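Hydrolase, alpha/beta hydrolase FOLD family (Staphylococcus aureus, PDB 2XMZ) probably catalyses the formation of 2-succinyl-6-hydroxy-2,4-cyclohexadiene-1-carboxylate in menaquinone biosynthesis, using an alpha/beta hydrolase fold as a lyase. Local coordinates at residues E62-N65 and F66-T70; L127-R130 and L131-A135; E146-V149 and N150-K154; W200-L203 and K204-K207. All coordinates share one frame; numbering follows the deposited sequence. Where two conformers were deposited one is given.

Contact 1. Residues E62-N65 and F66-T70; sequences ETWN and FDYIT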
# COMPACT_ATOMS: atom_id res chain seq x y z
N GLU A 62 -6.83 19.07 8.33
CA GLU A 62 -6.41 19.17 6.94
C GLU A 62 -7.01 18.03 6.14
O GLU A 62 -7.23 16.94 6.68
CB GLU A 62 -4.90 19.14 6.83
CG GLU A 62 -4.25 20.22 7.68
CD GLU A 62 -2.92 20.66 7.13
OE1 GLU A 62 -2.66 20.41 5.93
OE2 GLU A 62 -2.15 21.27 7.91
N THR A 63 -7.26 18.28 4.86
CA THR A 63 -7.77 17.26 3.99
C THR A 63 -6.65 16.30 3.56
O THR A 63 -5.65 16.69 2.93
CB THR A 63 -8.45 17.87 2.76
OG1 THR A 63 -9.51 18.75 3.17
CG2 THR A 63 -9.02 16.76 1.85
N TRP A 64 -6.83 15.02 3.87
CA TRP A 64 -5.82 14.05 3.54
C TRP A 64 -6.01 13.53 2.12
O TRP A 64 -6.07 12.34 1.92
CB TRP A 64 -5.83 12.90 4.54
CG TRP A 64 -5.63 13.33 5.97
CD1 TRP A 64 -5.11 14.52 6.43
CD2 TRP A 64 -5.92 12.55 7.11
NE1 TRP A 64 -5.08 14.51 7.81
CE2 TRP A 64 -5.56 13.31 8.25
CE3 TRP A 64 -6.47 11.27 7.29
CZ2 TRP A 64 -5.73 12.83 9.54
CZ3 TRP A 64 -6.63 10.80 8.58
CH2 TRP A 64 -6.26 11.57 9.68
N ASN A 65 -6.10 14.42 1.15
CA ASN A 65 -6.27 14.00 -0.24
C ASN A 65 -4.93 13.55 -0.85
O ASN A 65 -3.90 13.56 -0.18
CB ASN A 65 -6.99 15.09 -1.05
CG ASN A 65 -6.28 16.44 -0.98
OD1 ASN A 65 -5.06 16.52 -0.78
ND2 ASN A 65 -7.04 17.52 -1.13
N PHE A 66 -4.93 13.12 -2.10
CA PHE A 66 -3.70 12.65 -2.71
C PHE A 66 -2.58 13.69 -2.84
O PHE A 66 -1.40 13.34 -2.76
CB PHE A 66 -3.98 11.91 -4.02
CG PHE A 66 -4.44 10.50 -3.79
CD1 PHE A 66 -3.52 9.46 -3.74
CD2 PHE A 66 -5.80 10.23 -3.53
CE1 PHE A 66 -3.94 8.14 -3.47
CE2 PHE A 66 -6.23 8.94 -3.24
CZ PHE A 66 -5.31 7.88 -3.24
N ASP A 67 -2.94 14.96 -3.00
CA ASP A 67 -1.92 15.99 -3.13
C ASP A 67 -1.25 16.24 -1.78
O ASP A 67 -0.04 16.42 -1.71
CB ASP A 67 -2.48 17.31 -3.66
CG ASP A 67 -1.39 18.37 -3.81
OD1 ASP A 67 -1.42 19.39 -3.10
OD2 ASP A 67 -0.48 18.17 -4.64
N TYR A 68 -2.05 16.22 -0.72
CA TYR A 68 -1.53 16.23 0.65
C TYR A 68 -0.57 15.07 0.91
O TYR A 68 0.53 15.26 1.44
CB TYR A 68 -2.67 16.18 1.68
CG TYR A 68 -2.18 16.16 3.12
CD1 TYR A 68 -1.94 17.36 3.81
CD2 TYR A 68 -1.96 14.95 3.78
CE1 TYR A 68 -1.47 17.35 5.14
CE2 TYR A 68 -1.50 14.92 5.10
CZ TYR A 68 -1.26 16.12 5.77
OH TYR A 68 -0.81 16.07 7.06
N ILE A 69 -0.98 13.86 0.56
CA ILE A 69 -0.13 12.68 0.75
C ILE A 69 1.14 12.77 -0.11
O ILE A 69 2.23 12.41 0.35
CB ILE A 69 -0.88 11.38 0.45
CG1 ILE A 69 -1.99 11.19 1.48
CG2 ILE A 69 0.07 10.15 0.46
CD1 ILE A 69 -3.15 10.42 0.94
N THR A 70 1.01 13.27 -1.34
CA THR A 70 2.18 13.50 -2.21
C THR A 70 3.18 14.44 -1.56
O THR A 70 4.38 14.16 -1.58
CB THR A 70 1.74 14.02 -3.56
OG1 THR A 70 0.96 13.00 -4.17
CG2 THR A 70 2.96 14.37 -4.49

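Contact 2. Residues L127-R130 and L131-A135; sequences LERR and LVDDA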
# COMPACT_ATOMS: atom_id res chain seq x y z
N LEU A 127 -18.77 6.75 -7.68
CA LEU A 127 -19.82 7.17 -6.76
C LEU A 127 -20.28 6.03 -5.86
O LEU A 127 -20.45 6.24 -4.65
CB LEU A 127 -21.01 7.79 -7.51
CG LEU A 127 -22.18 8.29 -6.64
CD1 LEU A 127 -21.74 9.32 -5.56
CD2 LEU A 127 -23.30 8.85 -7.49
N GLU A 128 -20.51 4.85 -6.44
CA GLU A 128 -20.94 3.66 -5.68
C GLU A 128 -19.96 3.46 -4.51
O GLU A 128 -20.36 3.24 -3.38
CB GLU A 128 -20.93 2.41 -6.57
CG GLU A 128 -22.22 2.12 -7.35
CD GLU A 128 -22.01 1.10 -8.50
OE1 GLU A 128 -20.98 0.36 -8.48
OE2 GLU A 128 -22.87 1.04 -9.41
N ARG A 129 -18.68 3.57 -4.83
CA ARG A 129 -17.63 3.33 -3.87
C ARG A 129 -17.55 4.43 -2.82
O ARG A 129 -17.34 4.13 -1.64
CB ARG A 129 -16.29 3.19 -4.59
CG ARG A 129 -15.14 3.05 -3.66
CD ARG A 129 -15.31 1.85 -2.73
NE ARG A 129 -14.07 1.64 -2.00
CZ ARG A 129 -13.15 0.75 -2.36
NH1 ARG A 129 -13.35 -0.00 -3.44
NH2 ARG A 129 -12.03 0.63 -1.66
N ARG A 130 -17.69 5.68 -3.25
CA ARG A 130 -17.75 6.81 -2.33
C ARG A 130 -18.84 6.63 -1.29
O ARG A 130 -18.58 6.79 -0.10
CB ARG A 130 -17.98 8.13 -3.06
CG ARG A 130 -16.68 8.71 -3.62
CD ARG A 130 -16.80 10.22 -3.87
NE ARG A 130 -17.80 10.58 -4.86
CZ ARG A 130 -17.63 10.51 -6.18
NH1 ARG A 130 -18.60 10.90 -6.99
NH2 ARG A 130 -16.49 10.06 -6.68
N LEU A 131 -20.05 6.29 -1.74
CA LEU A 131 -21.17 6.02 -0.83
C LEU A 131 -20.84 4.93 0.20
O LEU A 131 -21.13 5.09 1.39
CB LEU A 131 -22.43 5.63 -1.60
CG LEU A 131 -23.15 6.69 -2.46
CD1 LEU A 131 -24.01 6.02 -3.55
CD2 LEU A 131 -24.05 7.59 -1.62
N VAL A 132 -20.25 3.84 -0.26
CA VAL A 132 -19.92 2.73 0.62
C VAL A 132 -18.85 3.15 1.64
O VAL A 132 -19.00 2.89 2.82
CB VAL A 132 -19.43 1.50 -0.17
CG1 VAL A 132 -18.84 0.47 0.76
CG2 VAL A 132 -20.58 0.90 -0.96
N ASP A 133 -17.79 3.80 1.17
CA ASP A 133 -16.73 4.27 2.07
C ASP A 133 -17.19 5.38 2.99
O ASP A 133 -16.74 5.45 4.14
CB ASP A 133 -15.51 4.70 1.29
CG ASP A 133 -14.76 3.52 0.73
OD1 ASP A 133 -14.99 2.38 1.20
OD2 ASP A 133 -13.93 3.75 -0.16
N ASP A 134 -18.09 6.23 2.50
CA ASP A 134 -18.73 7.24 3.36
C ASP A 134 -19.59 6.58 4.45
O ASP A 134 -19.52 6.97 5.63
CB ASP A 134 -19.52 8.25 2.52
CG ASP A 134 -18.60 9.23 1.74
OD1 ASP A 134 -17.34 9.12 1.80
OD2 ASP A 134 -19.13 10.10 1.04
N ALA A 135 -20.37 5.57 4.07
CA ALA A 135 -21.16 4.78 5.04
C ALA A 135 -20.24 4.11 6.08
O ALA A 135 -20.49 4.18 7.28
CB ALA A 135 -21.99 3.74 4.33
O HOH W 1 -11.25 3.14 -0.13

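Contact 3. Residues E146-V149 and N150-K154; sequences ELFV and NDWEK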
# COMPACT_ATOMS: atom_id res chain seq x y z
N GLU A 146 -13.74 -1.80 17.16
CA GLU A 146 -13.92 -3.24 17.33
C GLU A 146 -15.02 -3.80 16.43
O GLU A 146 -14.80 -4.79 15.72
CB GLU A 146 -14.16 -3.61 18.81
CG GLU A 146 -14.13 -5.12 19.07
CD GLU A 146 -14.11 -5.47 20.55
OE1 GLU A 146 -13.68 -4.62 21.36
OE2 GLU A 146 -14.53 -6.59 20.90
N LEU A 147 -16.19 -3.16 16.42
CA LEU A 147 -17.32 -3.64 15.64
C LEU A 147 -17.01 -3.54 14.14
O LEU A 147 -17.34 -4.44 13.36
CB LEU A 147 -18.61 -2.89 16.02
CG LEU A 147 -19.13 -3.10 17.47
CD1 LEU A 147 -20.19 -2.08 17.85
CD2 LEU A 147 -19.63 -4.53 17.77
N PHE A 148 -16.34 -2.46 13.74
CA PHE A 148 -15.91 -2.32 12.35
C PHE A 148 -14.99 -3.45 11.91
O PHE A 148 -15.20 -4.04 10.84
CB PHE A 148 -15.25 -0.96 12.11
CG PHE A 148 -14.92 -0.71 10.68
CD1 PHE A 148 -15.89 -0.20 9.80
CD2 PHE A 148 -13.66 -1.02 10.19
CE1 PHE A 148 -15.59 0.01 8.47
CE2 PHE A 148 -13.35 -0.81 8.85
CZ PHE A 148 -14.32 -0.29 7.99
N VAL A 149 -13.97 -3.73 12.72
CA VAL A 149 -12.99 -4.79 12.44
C VAL A 149 -13.68 -6.16 12.37
O VAL A 149 -13.37 -6.97 11.50
CB VAL A 149 -11.83 -4.81 13.47
CG1 VAL A 149 -10.93 -6.02 13.28
CG2 VAL A 149 -10.98 -3.54 13.36
N ASN A 150 -14.63 -6.41 13.27
CA ASN A 150 -15.40 -7.65 13.23
C ASN A 150 -16.07 -7.87 11.86
O ASN A 150 -15.97 -8.96 11.28
CB ASN A 150 -16.41 -7.70 14.39
CG ASN A 150 -15.74 -7.87 15.74
OD1 ASN A 150 -14.56 -8.23 15.83
ND2 ASN A 150 -16.49 -7.62 16.80
N ASP A 151 -16.70 -6.81 11.34
CA ASP A 151 -17.33 -6.86 10.02
C ASP A 151 -16.28 -6.89 8.89
O ASP A 151 -16.44 -7.63 7.92
CB ASP A 151 -18.28 -5.67 9.83
CG ASP A 151 -19.56 -5.78 10.65
OD1 ASP A 151 -19.72 -6.73 11.45
OD2 ASP A 151 -20.42 -4.88 10.49
N TRP A 152 -15.21 -6.11 9.03
CA TRP A 152 -14.12 -6.03 8.05
C TRP A 152 -13.49 -7.40 7.83
O TRP A 152 -13.26 -7.80 6.68
CB TRP A 152 -13.06 -5.04 8.50
CG TRP A 152 -12.12 -4.58 7.44
CD1 TRP A 152 -10.79 -4.90 7.32
CD2 TRP A 152 -12.40 -3.66 6.37
NE1 TRP A 152 -10.24 -4.24 6.24
CE2 TRP A 152 -11.21 -3.48 5.64
CE3 TRP A 152 -13.56 -2.98 5.96
CZ2 TRP A 152 -11.13 -2.65 4.50
CZ3 TRP A 152 -13.48 -2.15 4.83
CH2 TRP A 152 -12.27 -2.00 4.12
N GLU A 153 -13.22 -8.11 8.93
CA GLU A 153 -12.72 -9.49 8.92
C GLU A 153 -13.55 -10.45 8.06
O GLU A 153 -13.02 -11.44 7.57
CB GLU A 153 -12.71 -10.07 10.34
CG GLU A 153 -11.57 -9.61 11.24
CD GLU A 153 -11.54 -10.33 12.58
OE1 GLU A 153 -12.35 -11.26 12.81
OE2 GLU A 153 -10.69 -9.98 13.42
N LYS A 154 -14.85 -10.19 7.91
CA LYS A 154 -15.76 -11.10 7.20
C LYS A 154 -15.95 -10.77 5.72
O LYS A 154 -16.72 -11.46 5.04
CB LYS A 154 -17.13 -11.15 7.88
CG LYS A 154 -17.11 -11.64 9.29
CD LYS A 154 -18.53 -11.74 9.85
CE LYS A 154 -18.51 -11.49 11.34
NZ LYS A 154 -18.12 -12.70 12.11
O HOH W 2 -15.87 -8.19 19.27
O HOH W 3 -19.77 -5.75 13.87

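Contact 4. Residues W200-L203 and K204-K207; sequences WPRL and KEIK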
# COMPACT_ATOMS: atom_id res chain seq x y z
N TRP A 200 -6.02 5.25 -14.37
CA TRP A 200 -5.92 4.28 -15.46
C TRP A 200 -5.28 4.89 -16.73
O TRP A 200 -4.35 4.30 -17.27
CB TRP A 200 -7.28 3.64 -15.76
CG TRP A 200 -7.64 2.57 -14.76
CD1 TRP A 200 -8.48 2.70 -13.68
CD2 TRP A 200 -7.15 1.22 -14.73
NE1 TRP A 200 -8.56 1.51 -13.00
CE2 TRP A 200 -7.75 0.59 -13.61
CE3 TRP A 200 -6.26 0.49 -15.52
CZ2 TRP A 200 -7.48 -0.75 -13.28
CZ3 TRP A 200 -5.99 -0.84 -15.19
CH2 TRP A 200 -6.61 -1.44 -14.09
N PRO A 201 -5.75 6.07 -17.18
CA PRO A 201 -5.17 6.67 -18.39
C PRO A 201 -3.77 7.30 -18.22
O PRO A 201 -3.13 7.65 -19.20
CB PRO A 201 -6.20 7.73 -18.80
CG PRO A 201 -6.91 8.08 -17.56
CD PRO A 201 -6.90 6.86 -16.68
N ARG A 202 -3.28 7.39 -16.98
CA ARG A 202 -1.95 7.94 -16.68
C ARG A 202 -0.92 6.84 -16.38
O ARG A 202 0.23 7.14 -16.15
CB ARG A 202 -2.02 8.94 -15.51
CG ARG A 202 -2.72 10.29 -15.85
CD ARG A 202 -2.04 11.47 -15.10
NE ARG A 202 -2.77 12.73 -15.19
CZ ARG A 202 -2.66 13.62 -16.18
NH1 ARG A 202 -3.38 14.74 -16.14
NH2 ARG A 202 -1.82 13.41 -17.20
N LEU A 203 -1.34 5.57 -16.36
CA LEU A 203 -0.41 4.44 -16.12
C LEU A 203 0.73 4.37 -17.12
O LEU A 203 1.85 3.96 -16.77
CB LEU A 203 -1.14 3.09 -16.11
CG LEU A 203 -2.11 2.85 -14.95
CD1 LEU A 203 -2.67 1.44 -15.03
CD2 LEU A 203 -1.44 3.13 -13.58
N LYS A 204 0.44 4.73 -18.38
CA LYS A 204 1.43 4.75 -19.43
C LYS A 204 2.53 5.79 -19.19
O LYS A 204 3.59 5.71 -19.79
CB LYS A 204 0.80 4.94 -20.82
CG LYS A 204 0.05 6.24 -21.03
CD LYS A 204 -0.60 6.24 -22.41
CE LYS A 204 -1.89 6.99 -22.41
NZ LYS A 204 -1.68 8.43 -22.10
N GLU A 205 2.28 6.73 -18.28
CA GLU A 205 3.27 7.74 -17.96
C GLU A 205 4.35 7.18 -17.06
O GLU A 205 5.40 7.76 -16.94
CB GLU A 205 2.62 8.93 -17.27
CG GLU A 205 1.39 9.47 -17.99
CD GLU A 205 0.95 10.80 -17.41
OE1 GLU A 205 -0.08 11.33 -17.86
OE2 GLU A 205 1.63 11.29 -16.49
N ILE A 206 4.09 6.06 -16.41
CA ILE A 206 5.02 5.50 -15.43
C ILE A 206 6.09 4.75 -16.21
O ILE A 206 5.82 3.69 -16.73
CB ILE A 206 4.29 4.52 -14.44
CG1 ILE A 206 3.23 5.27 -13.64
CG2 ILE A 206 5.29 3.82 -13.49
CD1 ILE A 206 2.43 4.34 -12.76
N LYS A 207 7.30 5.30 -16.29
CA LYS A 207 8.34 4.71 -17.13
C LYS A 207 9.34 3.81 -16.38
O LYS A 207 10.14 3.14 -17.02
CB LYS A 207 9.14 5.78 -17.88
CG LYS A 207 8.33 6.89 -18.55
CD LYS A 207 7.32 6.35 -19.54
CE LYS A 207 6.62 7.53 -20.21
NZ LYS A 207 5.43 7.10 -21.00
O HOH W 4 -2.37 4.22 -19.20

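Contact 1. Residues E62-N65 and F66-T70
Asn65 and Tyr68 meet in a helix N-cap, the start of helix 66-77 in this alpha/beta hydrolase fold. Asn65 OD1 accepts from Tyr68 N at 3.0 Å with an N-H...O angle of 166°, so a side-chain oxygen serves an amide of the first turn that has no earlier helical carbonyl to pair with. The Asn65 carboxamide doubles back to it because Asn65 CG sits between the backbone N and the carbonyl carbon (chi1 56°). The main chain of the same residue contributes as well: Ile69 N donates to Asn65 O at 3.0 Å, opening the helical ladder.

Trp64, just before the cap and the centre of an inverse gamma turn, packs on Tyr68. Trp64 CD1 rests over one face of the Tyr68 ring, 3.9 Å from Tyr68 CE2. The two rings are near parallel, with planes 28° apart, but slid so far that they barely overlap. Outside partners fix their polar ends, Trp64 NE1 on Ser59 O and Tyr68 OH on Ser58 OG, while Lys186 makes a cation-pi contact with the indole.

Polar atoms also touch apolar ones. Glu62 OE1 approaches Tyr68 CE1 to 3.4 Å, its carboxylate steeply inclined to the ring, and Thr63 O lies 3.3 Å from Tyr68 CB.

Contact 2. Residues L127-R130 and L131-A135
Leu131, one turn beyond Leu127 on helix 123-143, folds back over the preceding turn. Leu131 CG lies 3.5 Å from Leu127 O, and Leu131 CD1 comes to 4.2 Å from Leu127 CG, a light apolar touch on an exposed flank. Under it runs the bond from Leu131 N to Leu127 O, the first of four successive i to i+4 links.

Arg130 gives its carbonyl to this ladder, Arg130 O receiving Asp134 N at 2.7 Å. Its guanidinium chain bends at chi3 (-63°), and one face, near its rim, meets Leu127 CA; NH2 donates to Gly194 O in a neighbouring loop.

Arg129, near but not touching a probable Ser-His-Asp triad, carries an i to i+4 salt bridge on a helix that probably belongs to the helical insertion over the core. Arg129 NE donates to Asp133 OD2 at 2.8 Å, with the oxygen close to the guanidinium plane; the carboxylate stands almost perpendicular and is met from above its plane. A water accepts from Arg129 NH2 at 3.0 Å and donates to Asp133 OD2, closing a ring with the guanidinium. Asp133 OD1 meanwhile bridges to Arg136. With two arginines and a water sharing its oxygens, the buried Asp133 carboxylate is probably favoured in its ionised form.

Contact 3. Residues E146-V149 and N150-K154
Phe148 and Trp152 lie side by side on helix 145-152, one turn apart and pointing the same way. Both have CG anti to the backbone N (chi1 -174° and -163°), which sends the two rings off the helix along a common direction. The planes are 23° apart and slid along each other, so that overlap is slight. The phenyl rim reaches over the rim of the indole, with Phe148 CZ 3.5 Å from Trp152 CE3 and Phe148 CE2 above one face of the indole. Phe25 meets Trp152 edge-to-face and also touches Phe148, so the aromatic contact extends beyond the helix.

Backbone hydrogen bonds set this spacing. Four consecutive i to i+4 links run from Asn150 N on Glu146 O to Glu153 N on Val149 O, and the one beneath the aromatic pair, Trp152 N to Phe148 O, measures 2.7 Å.

Water and charge occupy other flanks. One water donates to Glu146 OE2 at 2.6 Å and accepts from Asn150 ND2, tying together two flat groups that stand nearly perpendicular. A second donates both to Leu147 O, at 2.8 Å, and to Asp151 OD1, adding a solvent bridge to the helical carbonyl. Arg173 NH2 of helix 166-177 makes a salt bridge with Glu153 OE2 and a hydrogen bond with Asn150 OD1.

The arrangement is that of a short amphipathic helix whose aromatic side packs on helix 123-143, consistent with a helix of the helical cap that many alpha/beta hydrolases carry, facing the core-domain loop of Phe25 and Leu26.

Contact 4. Residues W200-L203 and K204-K207
A short turn in the loop between helix 181-191 and strand 210-215 brings Arg202 against Glu205, and Leu203 against Ile206, each pair three residues apart. Its backbone is held by i to i+3 bonds: Glu205 N donates to Arg202 O at 3.0 Å and Ile206 N to Leu203 O at 3.1 Å. Each donor sits well above the plane of the carbonyl it meets, 58° out for Glu205 N.

A salt bridge joins the side chains of Arg202 and Glu205. They run alongside each other, and Arg202 NH2 donates to Glu205 OE1 at 2.8 Å. The oxygen lies in the guanidinium plane and offers its syn lone pair, while the carboxylate is turned 73° from that plane. Glu205 CG lies beside the backbone N (chi1 -50°), and the extended chain beyond it runs along Arg202, where Glu205 OE1 also rests 3.4 Å from Arg202 CD.

Two lysines close over main-chain oxygens. Lys204 takes the cramped first torsion and curls round at its end, so that NZ makes a weak hydrogen bond to Pro201 O. Lys207 NZ donates to Lys204 O at 2.6 Å. A water, donating to Trp200 O and accepting from Lys204 N at 3.0 Å, bridges the start of the turn.

On the inner side, Leu203 CD2 and Ile206 CD1 approach to 4.1 Å. Both leucine and isoleucine pack on Leu98 of helix 92-103, Ile206 and Arg202 also touch Ile102, and Trp200 packs against helix 219-231, while the chain runs on from the turn into strand 210-215.

All four examples apply one principle, that residues close in sequence meet along a helix or round a turn, but none is wholly core: contact 2 is a surface contact, and the other three are partly buried. Contacts 1 and 4 both lean on helix 92-103, contact 1 from helix 66-77 and contact 4 from a loop, although their centres are about 21 Å apart. Contacts 2 and 3 sit on successive helices, 123-143 and 145-152, with nearest atoms about 6 Å apart. Salt bridges between the two segments mark contacts 2 and 4, whereas slid aromatic pairs mark 1 and 3. Contacts 3 and 4 lie on opposite sides of the chain's centre, their centres about 35 Å apart.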